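Local structure of 3-oxo-tetronate kinase (Salmonella typhimurium, 3DQQ) at residues A[278-283]-A[339-344]; A[293-298]-A[346-351]. The protein probably catalyses the ATP-dependent phosphorylation of 3-oxo-tetronate to 3-oxo-tetronate 4-phosphate, as a member of the four-carbon acid sugar kinase family. All blocks are in the same frame, centred on the assembly; numbering follows the deposited sequence.

Interaction 1: A[278-283]-A[339-344]; sequences RDVDVA and EALFSL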
loop_
_atom_site.group_PDB
_atom_site.type_symbol
_atom_site.label_atom_id
_atom_site.label_comp_id
_atom_site.label_asym_id
_atom_site.label_seq_id
_atom_site.Cartn_x
_atom_site.Cartn_y
_atom_site.Cartn_z
ATOM N N ARG A 278 5.164 11.823 20.346
ATOM C CA ARG A 278 4.442 10.824 21.076
ATOM C C ARG A 278 3.691 9.986 20.046
ATOM O O ARG A 278 3.031 10.533 19.154
ATOM C CB ARG A 278 3.508 11.543 22.032
ATOM C CG ARG A 278 2.930 10.707 23.092
ATOM C CD ARG A 278 3.702 10.740 24.392
ATOM N NE ARG A 278 2.745 10.749 25.504
ATOM C CZ ARG A 278 1.882 9.761 25.775
ATOM N NH1 ARG A 278 1.815 8.646 25.026
ATOM N NH2 ARG A 278 1.042 9.898 26.782
ATOM N N ASP A 279 3.852 8.665 20.142
ATOM C CA ASP A 279 3.260 7.725 19.206
ATOM C C ASP A 279 1.949 7.218 19.711
ATOM O O ASP A 279 1.865 6.784 20.827
ATOM C CB ASP A 279 4.161 6.523 19.036
ATOM C CG ASP A 279 5.350 6.817 18.158
ATOM O OD1 ASP A 279 5.142 7.052 16.917
ATOM O OD2 ASP A 279 6.480 6.805 18.699
ATOM N N VAL A 280 0.935 7.253 18.874
ATOM C CA VAL A 280 -0.391 6.849 19.262
ATOM C C VAL A 280 -0.436 5.342 19.505
ATOM O O VAL A 280 -0.164 4.575 18.588
ATOM C CB VAL A 280 -1.389 7.175 18.148
ATOM C CG1 VAL A 280 -2.741 6.632 18.486
ATOM C CG2 VAL A 280 -1.443 8.655 17.894
ATOM N N ASP A 281 -0.796 4.925 20.728
ATOM C CA ASP A 281 -0.953 3.497 21.034
ATOM C C ASP A 281 -2.359 2.994 20.743
ATOM O O ASP A 281 -3.325 3.323 21.396
ATOM C CB ASP A 281 -0.570 3.174 22.469
ATOM C CG ASP A 281 -0.745 1.690 22.802
ATOM O OD1 ASP A 281 -0.413 0.806 21.984
ATOM O OD2 ASP A 281 -1.227 1.378 23.889
ATOM N N VAL A 282 -2.443 2.170 19.732
ATOM C CA VAL A 282 -3.674 1.547 19.337
ATOM C C VAL A 282 -4.361 0.784 20.470
ATOM O O VAL A 282 -5.579 0.791 20.535
ATOM C CB VAL A 282 -3.413 0.597 18.172
ATOM C CG1 VAL A 282 -4.716 -0.055 17.725
ATOM C CG2 VAL A 282 -2.779 1.372 17.031
ATOM N N ALA A 283 -3.633 0.139 21.381
ATOM C CA ALA A 283 -4.334 -0.536 22.492
ATOM C C ALA A 283 -5.053 0.452 23.404
ATOM O O ALA A 283 -5.782 0.059 24.284
ATOM C CB ALA A 283 -3.408 -1.434 23.304
ATOM N N GLU A 339 -8.337 7.327 13.735
ATOM C CA GLU A 339 -9.000 8.557 13.282
ATOM C C GLU A 339 -10.003 9.080 14.318
ATOM O O GLU A 339 -10.051 10.244 14.580
ATOM C CB GLU A 339 -9.681 8.385 11.916
ATOM C CG GLU A 339 -8.712 8.057 10.728
ATOM C CD GLU A 339 -7.433 8.958 10.673
ATOM O OE1 GLU A 339 -7.508 10.134 10.274
ATOM O OE2 GLU A 339 -6.321 8.504 11.016
ATOM N N ALA A 340 -10.770 8.221 14.951
ATOM C CA ALA A 340 -11.660 8.657 15.999
ATOM C C ALA A 340 -10.880 9.360 17.104
ATOM O O ALA A 340 -11.372 10.331 17.692
ATOM C CB ALA A 340 -12.447 7.476 16.557
ATOM N N LEU A 341 -9.675 8.880 17.410
ATOM C CA LEU A 341 -8.878 9.514 18.462
ATOM C C LEU A 341 -8.485 10.921 18.024
ATOM O O LEU A 341 -8.707 11.880 18.783
ATOM C CB LEU A 341 -7.624 8.730 18.830
ATOM C CG LEU A 341 -6.680 9.484 19.774
ATOM C CD1 LEU A 341 -7.022 9.231 21.248
ATOM C CD2 LEU A 341 -5.259 9.148 19.460
ATOM N N PHE A 342 -7.911 11.036 16.823
ATOM C CA PHE A 342 -7.496 12.338 16.298
ATOM C C PHE A 342 -8.634 13.357 16.299
ATOM O O PHE A 342 -8.452 14.566 16.536
ATOM C CB PHE A 342 -6.946 12.202 14.880
ATOM C CG PHE A 342 -5.496 11.847 14.833
ATOM C CD1 PHE A 342 -4.557 12.639 15.449
ATOM C CD2 PHE A 342 -5.061 10.726 14.168
ATOM C CE1 PHE A 342 -3.202 12.315 15.405
ATOM C CE2 PHE A 342 -3.693 10.403 14.122
ATOM C CZ PHE A 342 -2.775 11.209 14.748
ATOM N N SER A 343 -9.823 12.855 16.032
ATOM C CA SER A 343 -10.999 13.690 16.074
ATOM C C SER A 343 -11.186 14.366 17.433
ATOM O O SER A 343 -11.289 15.586 17.499
ATOM C CB SER A 343 -12.215 12.855 15.758
ATOM O OG SER A 343 -13.310 13.695 15.780
ATOM N N LEU A 344 -11.233 13.566 18.497
ATOM C CA LEU A 344 -11.351 14.083 19.836
ATOM C C LEU A 344 -10.158 14.960 20.258
ATOM O O LEU A 344 -10.297 15.930 21.027
ATOM C CB LEU A 344 -11.442 12.938 20.815
ATOM C CG LEU A 344 -12.659 12.038 20.719
ATOM C CD1 LEU A 344 -12.334 10.656 21.326
ATOM C CD2 LEU A 344 -13.844 12.718 21.402
#
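In the nucleotide-binding C-terminal domain, V280, just past the end of strand 277-279, packs its side chain against L341 and F342 of helix 336-351. The main meeting is tip to tip: one methyl of V280, CG1, approaches one methyl of L341, CD2, at 3.7 Å. CG2 of V280 lies farther from the same methyl, 4.2 Å from CD2 of L341, so both branches of the valine border it. L341 reaches out because its CG stands opposite the backbone N (chi1 171°), which carries the branched end away from the helix. CG2 of V280 also meets the F342 ring obliquely, 4.3 Å from CZ. F342 does not start out pointing at the strand end; its ring swings CZ there. No hydrogen bond crosses between 278-283 and 339-344, and the two chains stay well apart, the CA atoms of V280 and L341 being 8.9 Å from each other, so the gap is bridged by side chains alone. All three touching residues are buried. I313 of the neighbouring strand 312-314 lies against both V280 and F342, and Y294 of helix 288-304 covers L341. F342 also packs on T364 and V367 of helix 362-371; T364 probably belongs to the ATP site, and its OG1 is hydrogen-bonded to OE1 of E339. The apolar patch thus runs from the end of strand 277-279 to the surroundings of the probable nucleotide site. Such packing of aliphatic and aromatic side chains between a helix and the C-terminal end of a parallel strand is typical of the layered alpha/beta fold.

Interaction 2: A[293-298]-A[346-351]; sequences AYAEAL and AARLAE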
loop_
_atom_site.group_PDB
_atom_site.type_symbol
_atom_site.label_atom_id
_atom_site.label_comp_id
_atom_site.label_asym_id
_atom_site.label_seq_id
_atom_site.Cartn_x
_atom_site.Cartn_y
_atom_site.Cartn_z
ATOM N N ALA A 293 -10.517 9.291 27.250
ATOM C CA ALA A 293 -9.474 9.561 28.228
ATOM C C ALA A 293 -8.103 9.769 27.558
ATOM O O ALA A 293 -7.368 10.687 27.944
ATOM C CB ALA A 293 -9.434 8.483 29.236
ATOM N N TYR A 294 -7.793 8.977 26.526
ATOM C CA TYR A 294 -6.479 9.044 25.860
ATOM C C TYR A 294 -6.310 10.383 25.132
ATOM O O TYR A 294 -5.249 11.006 25.179
ATOM C CB TYR A 294 -6.284 7.839 24.905
ATOM C CG TYR A 294 -4.870 7.564 24.363
ATOM C CD1 TYR A 294 -3.736 7.804 25.114
ATOM C CD2 TYR A 294 -4.687 7.032 23.099
ATOM C CE1 TYR A 294 -2.458 7.531 24.618
ATOM C CE2 TYR A 294 -3.412 6.759 22.594
ATOM C CZ TYR A 294 -2.306 7.013 23.369
ATOM O OH TYR A 294 -1.040 6.740 22.896
ATOM N N ALA A 295 -7.372 10.836 24.486
ATOM C CA ALA A 295 -7.393 12.142 23.861
ATOM C C ALA A 295 -7.116 13.220 24.904
ATOM O O ALA A 295 -6.280 14.084 24.695
ATOM C CB ALA A 295 -8.733 12.364 23.185
ATOM N N GLU A 296 -7.791 13.161 26.041
ATOM C CA GLU A 296 -7.460 14.081 27.136
ATOM C C GLU A 296 -5.992 14.039 27.531
ATOM O O GLU A 296 -5.385 15.092 27.713
ATOM C CB GLU A 296 -8.259 13.779 28.395
ATOM C CG GLU A 296 -9.287 14.783 28.724
ATOM C CD GLU A 296 -9.533 14.952 30.234
ATOM O OE1 GLU A 296 -9.721 16.124 30.683
ATOM O OE2 GLU A 296 -9.555 13.928 30.987
ATOM N N ALA A 297 -5.446 12.829 27.716
ATOM C CA ALA A 297 -4.091 12.687 28.230
ATOM C C ALA A 297 -3.158 13.277 27.202
ATOM O O ALA A 297 -2.252 14.020 27.565
ATOM C CB ALA A 297 -3.753 11.268 28.477
ATOM N N LEU A 298 -3.394 12.966 25.917
ATOM C CA LEU A 298 -2.483 13.401 24.874
ATOM C C LEU A 298 -2.575 14.911 24.678
ATOM O O LEU A 298 -1.598 15.524 24.276
ATOM C CB LEU A 298 -2.722 12.671 23.535
ATOM C CG LEU A 298 -2.306 11.192 23.409
ATOM C CD1 LEU A 298 -2.770 10.652 22.059
ATOM C CD2 LEU A 298 -0.805 10.930 23.629
ATOM N N ALA A 346 -8.129 16.806 18.391
ATOM C CA ALA A 346 -8.089 18.101 17.717
ATOM C C ALA A 346 -8.999 19.064 18.421
ATOM O O ALA A 346 -8.605 20.173 18.719
ATOM C CB ALA A 346 -8.484 17.973 16.243
ATOM N N ALA A 347 -10.222 18.640 18.711
ATOM C CA ALA A 347 -11.153 19.541 19.430
ATOM C C ALA A 347 -10.515 20.026 20.732
ATOM O O ALA A 347 -10.456 21.224 20.987
ATOM C CB ALA A 347 -12.502 18.878 19.694
ATOM N N ARG A 348 -9.977 19.112 21.522
ATOM C CA ARG A 348 -9.393 19.503 22.809
ATOM C C ARG A 348 -8.186 20.421 22.698
ATOM O O ARG A 348 -8.044 21.345 23.486
ATOM C CB ARG A 348 -9.043 18.267 23.639
ATOM C CG ARG A 348 -10.300 17.563 24.140
ATOM C CD ARG A 348 -9.962 16.243 24.728
ATOM N NE ARG A 348 -10.949 15.782 25.715
ATOM C CZ ARG A 348 -11.153 16.331 26.925
ATOM N NH1 ARG A 348 -10.450 17.396 27.350
ATOM N NH2 ARG A 348 -12.064 15.800 27.733
ATOM N N LEU A 349 -7.338 20.178 21.705
ATOM C CA LEU A 349 -6.189 21.041 21.454
ATOM C C LEU A 349 -6.666 22.461 21.131
ATOM O O LEU A 349 -6.153 23.451 21.688
ATOM C CB LEU A 349 -5.315 20.455 20.337
ATOM C CG LEU A 349 -4.520 19.211 20.749
ATOM C CD1 LEU A 349 -3.865 18.531 19.565
ATOM C CD2 LEU A 349 -3.473 19.615 21.784
ATOM N N ALA A 350 -7.680 22.553 20.279
ATOM C CA ALA A 350 -8.303 23.852 20.004
ATOM C C ALA A 350 -8.824 24.489 21.275
ATOM O O ALA A 350 -8.454 25.620 21.536
ATOM C CB ALA A 350 -9.423 23.770 18.944
ATOM N N GLU A 351 -9.648 23.778 22.070
ATOM C CA GLU A 351 -10.163 24.324 23.369
ATOM C C GLU A 351 -9.027 24.784 24.277
ATOM O O GLU A 351 -9.180 25.716 24.992
ATOM C CB GLU A 351 -11.049 23.334 24.168
ATOM C CG GLU A 351 -12.380 22.775 23.459
ATOM C CD GLU A 351 -12.738 21.256 23.870
ATOM O OE1 GLU A 351 -12.734 20.930 25.112
ATOM O OE2 GLU A 351 -12.990 20.384 22.950
#
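R348 on helix 336-351 stretches across to E296 and A295 on helix 288-304. Its CB leaves the backbone toward the other helix, with CG set opposite the carbonyl carbon (chi1 -71°), and from CG to NE the chain runs extended. CD lies over the backbone between A295 and E296, 4.0 Å from N of E296, with CB of A295 at 4.4 Å. NE continues past the backbone of E296, 4.1 Å from its N. Two neighbouring helices of the nucleotide-binding C-terminal domain are joined here at their partly exposed margin, the nearest CA atoms, those of E296 and R348, being 7.2 Å apart. Between the same helices, A295 also packs on L341 and L344, while A299 lies against both R348 and L349. Beyond NE, the guanidinium is modelled with CZ too close to CG of E296 to be trusted, so the relative placement of the two charged groups is approximate. As modelled, the carboxylate and guanidinium planes are inclined by roughly 47°, and no hydrogen bond links them. NH2 lies near the carboxylate, 3.7 Å from CD of E296. NH1 ends 3.6 Å from OE1 of E296, a long salt bridge.

Interactions 1 and 2 lie on the same side of the chain's centre, their own centres about 10 Å apart, and share helix 336-351: 339-344 serves the first, 346-351 the second. Their partners follow one another in the chain, strand 277-279 and then helix 288-304, so the segments alternate in sequence, 278-283, 293-298, 339-344, 346-351. Direct contacts join them: Y294 OH probably hydrogen-bonds to D281 N at 2.8 Å, and L341 CD1 packs 3.6 Å from A295 N. Strand end and both helices thus form one continuous packed unit within the nucleotide-binding C-terminal domain, buried at interaction 1, whose F342 adjoins the probable ATP site, and more open at interaction 2.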